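Local coordinates for protein putative acetyltransferase (Nocardia farcinica, PDB 3D9W) that probably catalyses the transfer of an acetyl group from acetyl-CoA to arylamine substrates, at residues Y43-A48 / G87-A92; E55-R60 / T220-Q225; H75-G80 / V262-F267; R141-P146 / V188-F193; L240-E243 / A249-R252. One frame throughout, in Å; residues are numbered along the deposited sequence.

Contact 1: Y43-A48 / G87-A92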
# COMPACT_ATOMS: atom_id res chain seq x y z
N TYR A 43 -1.36 -3.13 -11.29
CA TYR A 43 -1.58 -1.83 -11.90
C TYR A 43 -2.97 -1.26 -11.59
O TYR A 43 -3.10 -0.13 -11.13
CB TYR A 43 -1.37 -1.97 -13.41
CG TYR A 43 -1.54 -0.70 -14.20
CD1 TYR A 43 -2.80 -0.19 -14.47
CD2 TYR A 43 -0.43 -0.05 -14.74
CE1 TYR A 43 -2.97 0.95 -15.25
CE2 TYR A 43 -0.58 1.09 -15.52
CZ TYR A 43 -1.86 1.58 -15.78
OH TYR A 43 -2.02 2.69 -16.58
N ARG A 44 -4.00 -2.06 -11.83
CA ARG A 44 -5.38 -1.64 -11.59
C ARG A 44 -5.61 -1.21 -10.15
O ARG A 44 -6.18 -0.15 -9.89
CB ARG A 44 -6.35 -2.77 -11.93
CG ARG A 44 -6.32 -3.25 -13.36
CD ARG A 44 -6.60 -2.11 -14.31
NE ARG A 44 -6.78 -2.59 -15.68
CZ ARG A 44 -6.94 -1.79 -16.73
NH1 ARG A 44 -6.94 -0.48 -16.56
NH2 ARG A 44 -7.09 -2.31 -17.94
N HIS A 45 -5.17 -2.05 -9.22
CA HIS A 45 -5.31 -1.81 -7.78
C HIS A 45 -4.56 -0.57 -7.32
O HIS A 45 -5.14 0.32 -6.71
CB HIS A 45 -4.83 -3.03 -6.99
CG HIS A 45 -5.13 -2.98 -5.52
ND1 HIS A 45 -5.84 -3.97 -4.87
CD2 HIS A 45 -4.81 -2.07 -4.57
CE1 HIS A 45 -5.93 -3.68 -3.58
NE2 HIS A 45 -5.31 -2.53 -3.38
N THR A 46 -3.27 -0.51 -7.60
CA THR A 46 -2.49 0.63 -7.17
C THR A 46 -2.98 1.95 -7.74
O THR A 46 -2.80 2.98 -7.12
CB THR A 46 -1.01 0.47 -7.54
OG1 THR A 46 -0.89 0.17 -8.94
CG2 THR A 46 -0.38 -0.64 -6.70
N THR A 47 -3.62 1.91 -8.90
CA THR A 47 -4.11 3.15 -9.52
C THR A 47 -5.60 3.39 -9.33
O THR A 47 -6.13 4.40 -9.77
CB THR A 47 -3.80 3.19 -11.04
OG1 THR A 47 -4.52 2.16 -11.72
CG2 THR A 47 -2.32 3.01 -11.28
N ALA A 48 -6.26 2.47 -8.64
CA ALA A 48 -7.68 2.59 -8.39
C ALA A 48 -8.02 2.88 -6.93
O ALA A 48 -8.81 3.78 -6.64
CB ALA A 48 -8.39 1.32 -8.84
N GLY A 87 -4.06 -7.08 2.36
CA GLY A 87 -4.97 -8.13 2.78
C GLY A 87 -6.01 -8.47 1.74
O GLY A 87 -6.37 -9.63 1.52
N LEU A 88 -6.51 -7.43 1.08
CA LEU A 88 -7.52 -7.60 0.05
C LEU A 88 -6.87 -8.17 -1.20
O LEU A 88 -7.39 -9.10 -1.81
CB LEU A 88 -8.17 -6.26 -0.26
CG LEU A 88 -9.38 -6.28 -1.19
CD1 LEU A 88 -10.47 -7.13 -0.55
CD2 LEU A 88 -9.87 -4.86 -1.44
N PHE A 89 -5.73 -7.60 -1.57
CA PHE A 89 -5.00 -8.05 -2.75
C PHE A 89 -4.59 -9.52 -2.64
O PHE A 89 -4.63 -10.26 -3.61
CB PHE A 89 -3.76 -7.18 -2.98
CG PHE A 89 -3.19 -7.30 -4.36
CD1 PHE A 89 -3.87 -6.77 -5.45
CD2 PHE A 89 -1.98 -7.94 -4.58
CE1 PHE A 89 -3.35 -6.89 -6.74
CE2 PHE A 89 -1.47 -8.06 -5.86
CZ PHE A 89 -2.15 -7.54 -6.94
N ALA A 90 -4.19 -9.94 -1.44
CA ALA A 90 -3.79 -11.32 -1.24
C ALA A 90 -4.96 -12.28 -1.51
O ALA A 90 -4.80 -13.31 -2.17
CB ALA A 90 -3.25 -11.51 0.17
N ALA A 91 -6.13 -11.93 -0.98
CA ALA A 91 -7.33 -12.75 -1.17
C ALA A 91 -7.60 -12.96 -2.66
O ALA A 91 -7.82 -14.09 -3.10
CB ALA A 91 -8.51 -12.07 -0.53
N ALA A 92 -7.56 -11.89 -3.44
CA ALA A 92 -7.79 -11.98 -4.88
C ALA A 92 -6.74 -12.86 -5.54
O ALA A 92 -7.06 -13.75 -6.32
CB ALA A 92 -7.76 -10.60 -5.49
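Helix 35-48 and helix 82-95 pack together in the N-terminal helical part of the arylamine N-acetyltransferase fold, and between the segments the contact is carried by H45 and F89. Their CA atoms lie 8.0 Å apart, and both side chains start out toward the opposing helix. The rings form an offset edge-to-face pair in which the edge of F89 is directed at the face of H45. The evidence is a 5.3 Å separation of the H45 and F89 centroids with the planes nearly perpendicular, at 89°. The offset brings F89 CD1 to 3.5 Å from H45 ND1, while F89 CE1 sits 4.1 Å from H45 CB.

In this family the nucleophilic cysteine is expected near the start of the helix that corresponds to 82-95, and F89 lies about two turns further along that helix. The H45 imidazole is also held by hydrogen bonds: ND1 to Y21 OH of helix 18-25, and NE2 to N85 OD1 of the same helix as F89. These two bonds, on different ring nitrogens, fix the rotation of the imidazole. Y21, L41 and V42 also pack against F89.

Contact 2: E55-R60 / T220-Q225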
# COMPACT_ATOMS: atom_id res chain seq x y z
N GLU A 55 -9.64 6.32 9.51
CA GLU A 55 -10.28 5.66 10.64
C GLU A 55 -9.46 5.86 11.90
O GLU A 55 -10.00 6.22 12.94
CB GLU A 55 -10.45 4.17 10.39
CG GLU A 55 -11.50 3.86 9.35
CD GLU A 55 -12.76 4.67 9.56
OE1 GLU A 55 -13.49 4.41 10.55
OE2 GLU A 55 -13.00 5.59 8.74
N ALA A 56 -8.16 5.64 11.77
CA ALA A 56 -7.23 5.81 12.89
C ALA A 56 -7.23 7.24 13.43
O ALA A 56 -7.13 7.46 14.63
CB ALA A 56 -5.82 5.40 12.44
N VAL A 57 -7.34 8.22 12.53
CA VAL A 57 -7.34 9.61 12.95
C VAL A 57 -8.66 9.97 13.61
O VAL A 57 -8.73 10.90 14.41
CB VAL A 57 -7.14 10.55 11.78
CG1 VAL A 57 -6.90 11.95 12.30
CG2 VAL A 57 -5.99 10.07 10.91
N LEU A 58 -9.71 9.24 13.27
CA LEU A 58 -11.01 9.52 13.85
C LEU A 58 -11.19 8.76 15.17
O LEU A 58 -12.27 8.77 15.75
CB LEU A 58 -12.11 9.15 12.86
CG LEU A 58 -12.05 9.98 11.58
CD1 LEU A 58 -13.11 9.52 10.59
CD2 LEU A 58 -12.25 11.43 11.93
N GLY A 59 -10.12 8.11 15.62
CA GLY A 59 -10.16 7.37 16.87
C GLY A 59 -10.82 6.00 16.75
O GLY A 59 -11.01 5.30 17.75
N ARG A 60 -11.15 5.62 15.53
CA ARG A 60 -11.78 4.34 15.30
C ARG A 60 -10.77 3.25 14.94
O ARG A 60 -9.64 3.52 14.53
CB ARG A 60 -12.85 4.49 14.21
CG ARG A 60 -13.88 5.55 14.55
CD ARG A 60 -15.12 5.46 13.68
NE ARG A 60 -14.93 5.94 12.31
CZ ARG A 60 -15.37 7.11 11.85
NH1 ARG A 60 -16.02 7.94 12.66
NH2 ARG A 60 -15.18 7.43 10.58
N THR A 220 -1.91 9.96 14.22
CA THR A 220 -2.00 11.39 14.46
C THR A 220 -2.83 12.17 13.44
O THR A 220 -4.05 12.23 13.57
CB THR A 220 -0.58 11.97 14.58
OG1 THR A 220 0.10 11.84 13.32
CG2 THR A 220 0.21 11.20 15.66
N ARG A 221 -2.18 12.78 12.45
CA ARG A 221 -2.90 13.56 11.44
C ARG A 221 -3.22 12.80 10.14
O ARG A 221 -2.70 11.70 9.88
CB ARG A 221 -2.12 14.81 11.06
CG ARG A 221 -0.78 14.53 10.39
CD ARG A 221 0.32 14.88 11.35
NE ARG A 221 1.63 14.92 10.72
CZ ARG A 221 2.72 15.40 11.33
NH1 ARG A 221 2.63 15.87 12.57
NH2 ARG A 221 3.89 15.39 10.69
N PRO A 222 -4.08 13.39 9.31
CA PRO A 222 -4.47 12.79 8.04
C PRO A 222 -3.26 12.55 7.16
O PRO A 222 -2.35 13.37 7.11
CB PRO A 222 -5.40 13.84 7.45
CG PRO A 222 -6.08 14.33 8.64
CD PRO A 222 -4.94 14.54 9.61
N PHE A 223 -3.26 11.41 6.47
CA PHE A 223 -2.19 11.08 5.55
C PHE A 223 -2.83 10.32 4.39
O PHE A 223 -3.15 9.13 4.50
CB PHE A 223 -1.12 10.22 6.22
CG PHE A 223 0.09 10.03 5.38
CD1 PHE A 223 0.96 11.09 5.13
CD2 PHE A 223 0.35 8.81 4.78
CE1 PHE A 223 2.04 10.94 4.29
CE2 PHE A 223 1.43 8.64 3.94
CZ PHE A 223 2.28 9.71 3.69
N LEU A 224 -3.02 11.01 3.27
CA LEU A 224 -3.65 10.41 2.11
C LEU A 224 -2.78 10.40 0.85
O LEU A 224 -2.05 11.35 0.57
CB LEU A 224 -4.95 11.16 1.79
CG LEU A 224 -5.83 11.57 2.97
CD1 LEU A 224 -7.02 12.38 2.47
CD2 LEU A 224 -6.29 10.33 3.70
N GLN A 225 -2.87 9.32 0.10
CA GLN A 225 -2.14 9.23 -1.14
C GLN A 225 -3.12 8.71 -2.17
O GLN A 225 -4.06 8.00 -1.84
CB GLN A 225 -0.97 8.26 -1.03
CG GLN A 225 0.03 8.60 0.03
CD GLN A 225 1.18 7.62 0.04
OE1 GLN A 225 2.03 7.63 -0.85
NE2 GLN A 225 1.19 6.74 1.03
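V57 carries one side of this contact, pushing its two methyl branches toward the T220-P222 backbone. CG1, anti to the backbone N (chi1 -170°), reaches T220 O at 3.1 Å. CG2 is turned to the next peptide, 3.8 Å from R221 O. The one apolar side-chain pair is V57 CG1 with P222 CD, 4.2 Å apart. The contact is therefore a branched aliphatic group set against carbonyl oxygens and the CD atom of a proline, without a polar link between the segments, and the side chains of T220 and R221 start out away from it.

V57 is the last residue of the short helix 54-57, which a Schellman motif closes: R60 N bonds to E55 O at 2.9 Å and G59 N to A56 O at 3.2 Å, with G59 at positive phi (79°) as the C-prime residue. The turn brings R60 back beside E55. R60 NE meets E55 OE1 at 2.7 Å in a nearly straight bond (176°), on the syn side but tilted out of the carboxylate plane, and within the guanidinium plane, while L58 CB lies over one face of that guanidinium.

Farther out, E55 OE2 also pairs with R78, and R60 NH2 with D275. The opposite segment is positioned by N53, whose side-chain amide bonds to R221 O and F223 N, where strand 223-227 begins.

Contact 3: H75-G80 / V262-F267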
# COMPACT_ATOMS: atom_id res chain seq x y z
N HIS A 75 -16.89 -1.30 -1.84
CA HIS A 75 -18.26 -0.76 -1.91
C HIS A 75 -18.45 0.64 -1.36
O HIS A 75 -19.58 1.07 -1.16
CB HIS A 75 -19.21 -1.70 -1.18
CG HIS A 75 -19.16 -3.10 -1.69
ND1 HIS A 75 -19.47 -3.43 -2.99
CD2 HIS A 75 -18.78 -4.25 -1.09
CE1 HIS A 75 -19.29 -4.72 -3.17
NE2 HIS A 75 -18.87 -5.25 -2.03
N SER A 76 -17.36 1.34 -1.10
CA SER A 76 -17.45 2.70 -0.58
C SER A 76 -16.34 3.53 -1.16
O SER A 76 -15.39 3.01 -1.73
CB SER A 76 -17.35 2.72 0.95
OG SER A 76 -18.46 2.07 1.55
N ARG A 77 -16.46 4.84 -1.00
CA ARG A 77 -15.45 5.76 -1.48
C ARG A 77 -14.52 5.99 -0.33
O ARG A 77 -14.51 7.04 0.28
CB ARG A 77 -16.08 7.07 -1.93
CG ARG A 77 -17.02 6.90 -3.11
CD ARG A 77 -16.45 7.58 -4.31
NE ARG A 77 -16.38 9.01 -4.08
CZ ARG A 77 -15.64 9.85 -4.79
NH1 ARG A 77 -14.88 9.40 -5.80
NH2 ARG A 77 -15.66 11.14 -4.50
N ARG A 78 -13.74 4.96 -0.03
CA ARG A 78 -12.78 5.02 1.05
C ARG A 78 -11.61 4.15 0.65
O ARG A 78 -11.74 3.26 -0.19
CB ARG A 78 -13.40 4.48 2.34
CG ARG A 78 -14.48 5.37 2.94
CD ARG A 78 -13.91 6.73 3.34
NE ARG A 78 -12.86 6.61 4.35
CZ ARG A 78 -13.06 6.20 5.60
NH1 ARG A 78 -14.29 5.86 5.98
NH2 ARG A 78 -12.05 6.13 6.45
N GLY A 79 -10.46 4.43 1.26
CA GLY A 79 -9.27 3.67 0.97
C GLY A 79 -8.77 3.04 2.25
O GLY A 79 -9.52 2.94 3.22
N GLY A 80 -7.50 2.62 2.25
CA GLY A 80 -6.90 2.01 3.42
C GLY A 80 -5.40 2.11 3.29
O GLY A 80 -4.91 2.62 2.29
N VAL A 262 -10.71 18.72 -1.58
CA VAL A 262 -9.48 18.07 -2.02
C VAL A 262 -9.58 16.56 -1.82
O VAL A 262 -9.17 15.79 -2.68
CB VAL A 262 -8.27 18.60 -1.24
CG1 VAL A 262 -7.08 17.68 -1.42
CG2 VAL A 262 -7.91 19.99 -1.73
N ILE A 263 -10.15 16.17 -0.68
CA ILE A 263 -10.30 14.77 -0.33
C ILE A 263 -11.28 14.02 -1.22
O ILE A 263 -11.14 12.82 -1.43
CB ILE A 263 -10.72 14.66 1.15
CG1 ILE A 263 -9.56 15.14 2.03
CG2 ILE A 263 -11.09 13.23 1.50
CD1 ILE A 263 -9.93 15.26 3.49
N ASN A 264 -12.28 14.72 -1.74
CA ASN A 264 -13.27 14.11 -2.62
C ASN A 264 -12.78 14.03 -4.07
O ASN A 264 -12.84 12.97 -4.70
CB ASN A 264 -14.58 14.90 -2.58
CG ASN A 264 -15.47 14.61 -3.78
OD1 ASN A 264 -15.93 13.50 -3.98
ND2 ASN A 264 -15.72 15.63 -4.59
N GLU A 265 -12.28 15.15 -4.58
CA GLU A 265 -11.80 15.21 -5.95
C GLU A 265 -10.46 14.54 -6.16
O GLU A 265 -10.28 13.77 -7.11
CB GLU A 265 -11.72 16.66 -6.41
CG GLU A 265 -12.91 17.51 -6.03
CD GLU A 265 -12.92 18.85 -6.74
OE1 GLU A 265 -11.87 19.51 -6.78
OE2 GLU A 265 -13.98 19.23 -7.25
N LEU A 266 -9.51 14.84 -5.27
CA LEU A 266 -8.16 14.30 -5.37
C LEU A 266 -7.89 12.95 -4.74
O LEU A 266 -6.89 12.32 -5.06
CB LEU A 266 -7.16 15.28 -4.78
CG LEU A 266 -6.90 16.51 -5.61
CD1 LEU A 266 -5.41 16.85 -5.51
CD2 LEU A 266 -7.28 16.26 -7.05
N PHE A 267 -8.76 12.50 -3.85
CA PHE A 267 -8.49 11.24 -3.19
C PHE A 267 -9.64 10.26 -3.23
O PHE A 267 -9.57 9.18 -2.65
CB PHE A 267 -8.06 11.54 -1.75
CG PHE A 267 -6.76 12.29 -1.67
CD1 PHE A 267 -5.55 11.64 -1.92
CD2 PHE A 267 -6.74 13.65 -1.41
CE1 PHE A 267 -4.34 12.33 -1.91
CE2 PHE A 267 -5.54 14.36 -1.40
CZ PHE A 267 -4.34 13.70 -1.65
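R77 and N264 account for nearly all the surface buried here, R77 with 50 Å² and N264 with 37 Å². Their CA atoms are 8.7 Å apart, a gap bridged mainly by the arginine. R77 starts toward helix 259-265, with CG anti to its carbonyl carbon (chi1 -64°), and its chain then bends at chi2 and chi3 to present NH2 to the helix. There NH2 gives N264 O a weak hydrogen bond, 3.4 Å long and bent to 135°. The amide oxygen N264 OD1 also lies at the edge of the guanidinium, near its plane, but its modelled separation from NH2 is implausibly short and the angle is poor, so its role is doubtful at this resolution. The guanidinium and amide planes stand 72° apart, which excludes a flat, stacked arrangement.

The firmer hold on R77 comes from acidic residues following the helix. NE forms a salt bridge with E270, and NH1 another with D268; the backbones of R77 and E270 are hydrogen-bonded as well. The guanidinium is thus anchored on several of its nitrogens, and the N264 contact is an addition to that anchorage. Both R77 and N264 also touch a crystal neighbour, which may influence their modelled positions.

R77 is the centre of an inverse gamma turn, with a weak bond from R78 N to S76 O at 3.1 Å. The turn leads through R78 into the buried G79-G80 pair. This Arg-Gly-Gly run just ahead of helix 82-95 matches the sequence that precedes the catalytic cysteine in arylamine N-acetyltransferases.

Contact 4: R141-P146 / V188-F193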
# COMPACT_ATOMS: atom_id res chain seq x y z
N ARG A 141 2.19 4.56 -3.25
CA ARG A 141 2.93 5.15 -4.37
C ARG A 141 3.44 4.04 -5.28
O ARG A 141 4.59 4.06 -5.72
CB ARG A 141 4.10 5.97 -3.84
CG ARG A 141 4.88 6.77 -4.89
CD ARG A 141 5.95 7.59 -4.21
NE ARG A 141 6.74 8.43 -5.11
CZ ARG A 141 7.63 7.97 -5.98
NH1 ARG A 141 7.86 6.67 -6.09
NH2 ARG A 141 8.32 8.83 -6.71
N GLY A 142 2.57 3.08 -5.57
CA GLY A 142 2.98 1.98 -6.42
C GLY A 142 4.04 1.18 -5.70
O GLY A 142 4.10 1.22 -4.48
N PRO A 143 4.90 0.46 -6.43
CA PRO A 143 4.96 0.34 -7.89
C PRO A 143 3.67 -0.19 -8.50
O PRO A 143 3.02 -1.05 -7.93
CB PRO A 143 6.11 -0.63 -8.09
CG PRO A 143 7.00 -0.31 -6.98
CD PRO A 143 6.04 -0.23 -5.82
N LEU A 144 3.32 0.33 -9.68
CA LEU A 144 2.10 -0.11 -10.38
C LEU A 144 2.27 -1.40 -11.19
O LEU A 144 1.43 -1.72 -12.02
CB LEU A 144 1.55 1.02 -11.26
CG LEU A 144 2.52 1.79 -12.15
CD1 LEU A 144 3.11 0.88 -13.21
CD2 LEU A 144 1.78 2.96 -12.79
N ARG A 145 3.37 -2.11 -10.95
CA ARG A 145 3.69 -3.39 -11.59
C ARG A 145 4.56 -4.10 -10.58
O ARG A 145 5.32 -3.45 -9.86
CB ARG A 145 4.50 -3.21 -12.89
CG ARG A 145 3.87 -2.27 -13.91
CD ARG A 145 3.74 -2.93 -15.26
NE ARG A 145 2.44 -3.58 -15.44
CZ ARG A 145 1.44 -3.06 -16.15
NH1 ARG A 145 1.58 -1.88 -16.73
NH2 ARG A 145 0.30 -3.74 -16.29
N PRO A 146 4.46 -5.43 -10.51
CA PRO A 146 5.30 -6.13 -9.54
C PRO A 146 6.76 -6.10 -9.96
O PRO A 146 7.07 -6.01 -11.15
CB PRO A 146 4.72 -7.54 -9.56
CG PRO A 146 4.32 -7.69 -11.00
CD PRO A 146 3.67 -6.37 -11.31
N VAL A 188 16.45 7.53 -3.24
CA VAL A 188 16.28 7.31 -1.82
C VAL A 188 15.83 5.88 -1.57
O VAL A 188 15.26 5.22 -2.45
CB VAL A 188 15.26 8.31 -1.22
CG1 VAL A 188 13.86 7.99 -1.71
CG2 VAL A 188 15.32 8.27 0.29
N ASP A 189 16.12 5.41 -0.37
CA ASP A 189 15.73 4.08 0.04
C ASP A 189 14.30 4.17 0.58
O ASP A 189 14.03 4.88 1.55
CB ASP A 189 16.70 3.58 1.12
CG ASP A 189 16.87 4.58 2.25
OD1 ASP A 189 15.98 4.66 3.13
OD2 ASP A 189 17.90 5.30 2.27
N ARG A 190 13.38 3.49 -0.08
CA ARG A 190 12.01 3.51 0.37
C ARG A 190 11.96 2.69 1.65
O ARG A 190 11.72 3.24 2.73
CB ARG A 190 11.08 2.91 -0.69
CG ARG A 190 9.60 2.90 -0.28
CD ARG A 190 8.68 2.16 -1.25
NE ARG A 190 8.36 2.96 -2.42
CZ ARG A 190 7.33 2.72 -3.23
NH1 ARG A 190 6.52 1.69 -2.99
NH2 ARG A 190 7.10 3.50 -4.28
N TYR A 191 12.21 1.40 1.55
CA TYR A 191 12.16 0.52 2.71
C TYR A 191 13.11 -0.66 2.59
O TYR A 191 13.80 -0.82 1.60
CB TYR A 191 10.74 -0.00 2.89
CG TYR A 191 10.15 -0.69 1.66
CD1 TYR A 191 10.76 -1.80 1.08
CD2 TYR A 191 8.96 -0.23 1.08
CE1 TYR A 191 10.22 -2.43 -0.04
CE2 TYR A 191 8.41 -0.84 -0.03
CZ TYR A 191 9.04 -1.94 -0.59
OH TYR A 191 8.49 -2.53 -1.70
N THR A 192 13.13 -1.49 3.62
CA THR A 192 13.95 -2.68 3.61
C THR A 192 13.06 -3.84 4.06
O THR A 192 12.09 -3.64 4.78
CB THR A 192 15.12 -2.59 4.59
OG1 THR A 192 14.63 -2.61 5.94
CG2 THR A 192 15.92 -1.32 4.35
N PHE A 193 13.38 -5.06 3.63
CA PHE A 193 12.60 -6.22 4.04
C PHE A 193 13.38 -7.52 4.00
O PHE A 193 14.37 -7.64 3.28
CB PHE A 193 11.33 -6.36 3.19
CG PHE A 193 11.58 -6.74 1.76
CD1 PHE A 193 11.86 -5.77 0.82
CD2 PHE A 193 11.48 -8.06 1.35
CE1 PHE A 193 12.03 -6.11 -0.52
CE2 PHE A 193 11.64 -8.41 0.03
CZ PHE A 193 11.91 -7.44 -0.91
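The nearest backbones across this contact, those of R141 and R190, keep their CA atoms 10.4 Å apart. Segment 141-146 is an irregular loop: G142 has positive phi, and a cis peptide precedes P143. Segment 188-193 is a strand, although R190 itself departs from extended geometry. R190 spans the gap to R141 and G142 almost alone.

The side chain of R190 leaves with CG anti to the backbone N, bends at chi3 and offers two terminal nitrogens to two successive carbonyls. NH1 bonds to G142 O at 2.9 Å, close to straight (170°) and within the guanidinium plane. NH2 bonds to R141 O, also at 2.9 Å but more bent (146°). Each nitrogen sits above the plane of the carbonyl it meets.

The strand lies inside the large antiparallel sheet of the fold, between strands 99-107 and 175-183, so R190 ties this loop to an interior strand. P143 approaches from the opposite direction and places CD 3.5 Å from R190 NH1, obliquely to the guanidinium.

R141 brings a like charge: its NH1 lies 3.7 Å from R190 NH2, with the two guanidinium planes almost perpendicular (89°). Acidic partners probably offset this repulsion. D136 forms a salt bridge with R190 NH1, while E243 does so with R141 NH2. Q181, on the adjacent strand 175-183, takes a hydrogen bond from R190 NE, so all three R190 nitrogens have partners, and F163 of strand 161-169 packs on both R190 and P143.

Contact 5: L240-E243 / A249-R252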
# COMPACT_ATOMS: atom_id res chain seq x y z
N LEU A 240 -0.36 19.64 0.56
CA LEU A 240 -0.79 18.84 -0.57
C LEU A 240 0.32 18.74 -1.60
O LEU A 240 0.80 19.76 -2.11
CB LEU A 240 -2.04 19.45 -1.21
CG LEU A 240 -2.62 18.71 -2.42
CD1 LEU A 240 -2.95 17.29 -2.05
CD2 LEU A 240 -3.85 19.42 -2.91
N ILE A 241 0.74 17.52 -1.89
CA ILE A 241 1.81 17.32 -2.85
C ILE A 241 1.36 16.50 -4.03
O ILE A 241 0.58 15.56 -3.90
CB ILE A 241 2.98 16.57 -2.22
CG1 ILE A 241 3.18 17.03 -0.78
CG2 ILE A 241 4.23 16.79 -3.06
CD1 ILE A 241 4.16 16.17 -0.00
N THR A 242 1.87 16.86 -5.20
CA THR A 242 1.59 16.14 -6.42
C THR A 242 2.99 15.92 -7.01
O THR A 242 3.73 16.87 -7.22
CB THR A 242 0.72 16.94 -7.39
OG1 THR A 242 -0.54 17.22 -6.77
CG2 THR A 242 0.49 16.15 -8.65
N GLU A 243 3.34 14.67 -7.27
CA GLU A 243 4.64 14.31 -7.80
C GLU A 243 4.50 13.61 -9.14
O GLU A 243 3.48 12.98 -9.40
CB GLU A 243 5.33 13.37 -6.82
CG GLU A 243 6.82 13.27 -6.97
CD GLU A 243 7.41 12.18 -6.09
OE1 GLU A 243 6.84 11.94 -4.99
OE2 GLU A 243 8.43 11.58 -6.50
N ALA A 249 7.74 18.22 -9.05
CA ALA A 249 6.55 18.27 -8.22
C ALA A 249 6.19 19.68 -7.78
O ALA A 249 6.96 20.62 -7.93
CB ALA A 249 6.74 17.38 -7.00
N ASP A 250 4.98 19.82 -7.24
CA ASP A 250 4.50 21.10 -6.74
C ASP A 250 3.67 20.83 -5.50
O ASP A 250 3.19 19.72 -5.29
CB ASP A 250 3.67 21.82 -7.79
CG ASP A 250 2.45 21.04 -8.20
OD1 ASP A 250 1.50 20.98 -7.39
OD2 ASP A 250 2.46 20.48 -9.32
N ILE A 251 3.52 21.84 -4.65
CA ILE A 251 2.76 21.67 -3.43
C ILE A 251 1.80 22.80 -3.21
O ILE A 251 1.79 23.80 -3.92
CB ILE A 251 3.67 21.63 -2.22
CG1 ILE A 251 4.53 22.90 -2.23
CG2 ILE A 251 4.52 20.37 -2.23
CD1 ILE A 251 4.90 23.38 -0.86
N ARG A 252 1.00 22.65 -2.16
CA ARG A 252 0.02 23.65 -1.83
C ARG A 252 -0.17 23.57 -0.33
O ARG A 252 -0.15 22.48 0.24
CB ARG A 252 -1.30 23.34 -2.56
CG ARG A 252 -2.31 24.48 -2.55
CD ARG A 252 -2.89 24.74 -3.95
NE ARG A 252 -3.95 23.80 -4.32
CZ ARG A 252 -5.19 23.80 -3.81
NH1 ARG A 252 -5.54 24.70 -2.89
NH2 ARG A 252 -6.07 22.89 -4.22
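Backbone hydrogen bonds define the contact, pairing L240 with R252 and T242 with D250. The short strands run antiparallel, with their axes 4.7 Å apart and their directions 167° from one another. L240 N reaches R252 O at 2.9 Å in an almost straight bond, and the return bond from R252 N to L240 O has the same length but is more bent (130°). Two residues along, T242 N to D250 O and D250 N to T242 O both measure 3.2 Å. Between and beyond these hydrogen-bonded pairs lie two non-hydrogen-bonded ones, I241 with I251 and E243 with A249, as a regular two-residue alternation requires.

Apolar contacts are concentrated on the face that carries I241 and I251, whose side chains lie side by side and point the same way. Their CG2 methyls are 3.7 Å apart. I251 places CG1 between its backbone N and carbonyl carbon (chi1 55°), which leaves CG2 as the branch that meets I241. On the same face A249 CB packs 4.1 Å from E243 CG. The other face holds L240, T242, D250 and R252, where L240 CB and R252 CB approach to 4.2 Å.

The polar ends of T242 and E243 find partners beyond the pair: T242 OG1 bonds to H233 ND1, on the neighbouring strand 232-236, and E243 OE2 forms a salt bridge with R141 NH2. The two strands make a beta hairpin at one border of the four-stranded antiparallel sheet, with 249-253 outermost in this chain. Strand 239-243 joins 232-236 on its other side, and F267, just after helix 259-265, packs on L240.

How the contacts relate
Contacts 2, 3 and 5 meet at the four-stranded sheet: contact 2 reaches its first strand, contact 5 its last two, and contact 3 adds the helix that follows. F267 of contact 3 packs both on L240 of contact 5 (CZ to CD1 3.9 Å) and on L224 of contact 2. Contact 4 reaches this sheet through R141 NH2 and E243 OE2, 2.8 Å apart, and touches contact 1 where Y43 and T46 pack on L144; contacts 1 and 4 have centres 15 Å apart. No ligand marks an active site, but contact 3 leads into the start of helix 82-95, where the family's catalytic cysteine is expected, and contact 1 lies further along that helix, their centres 16 Å apart.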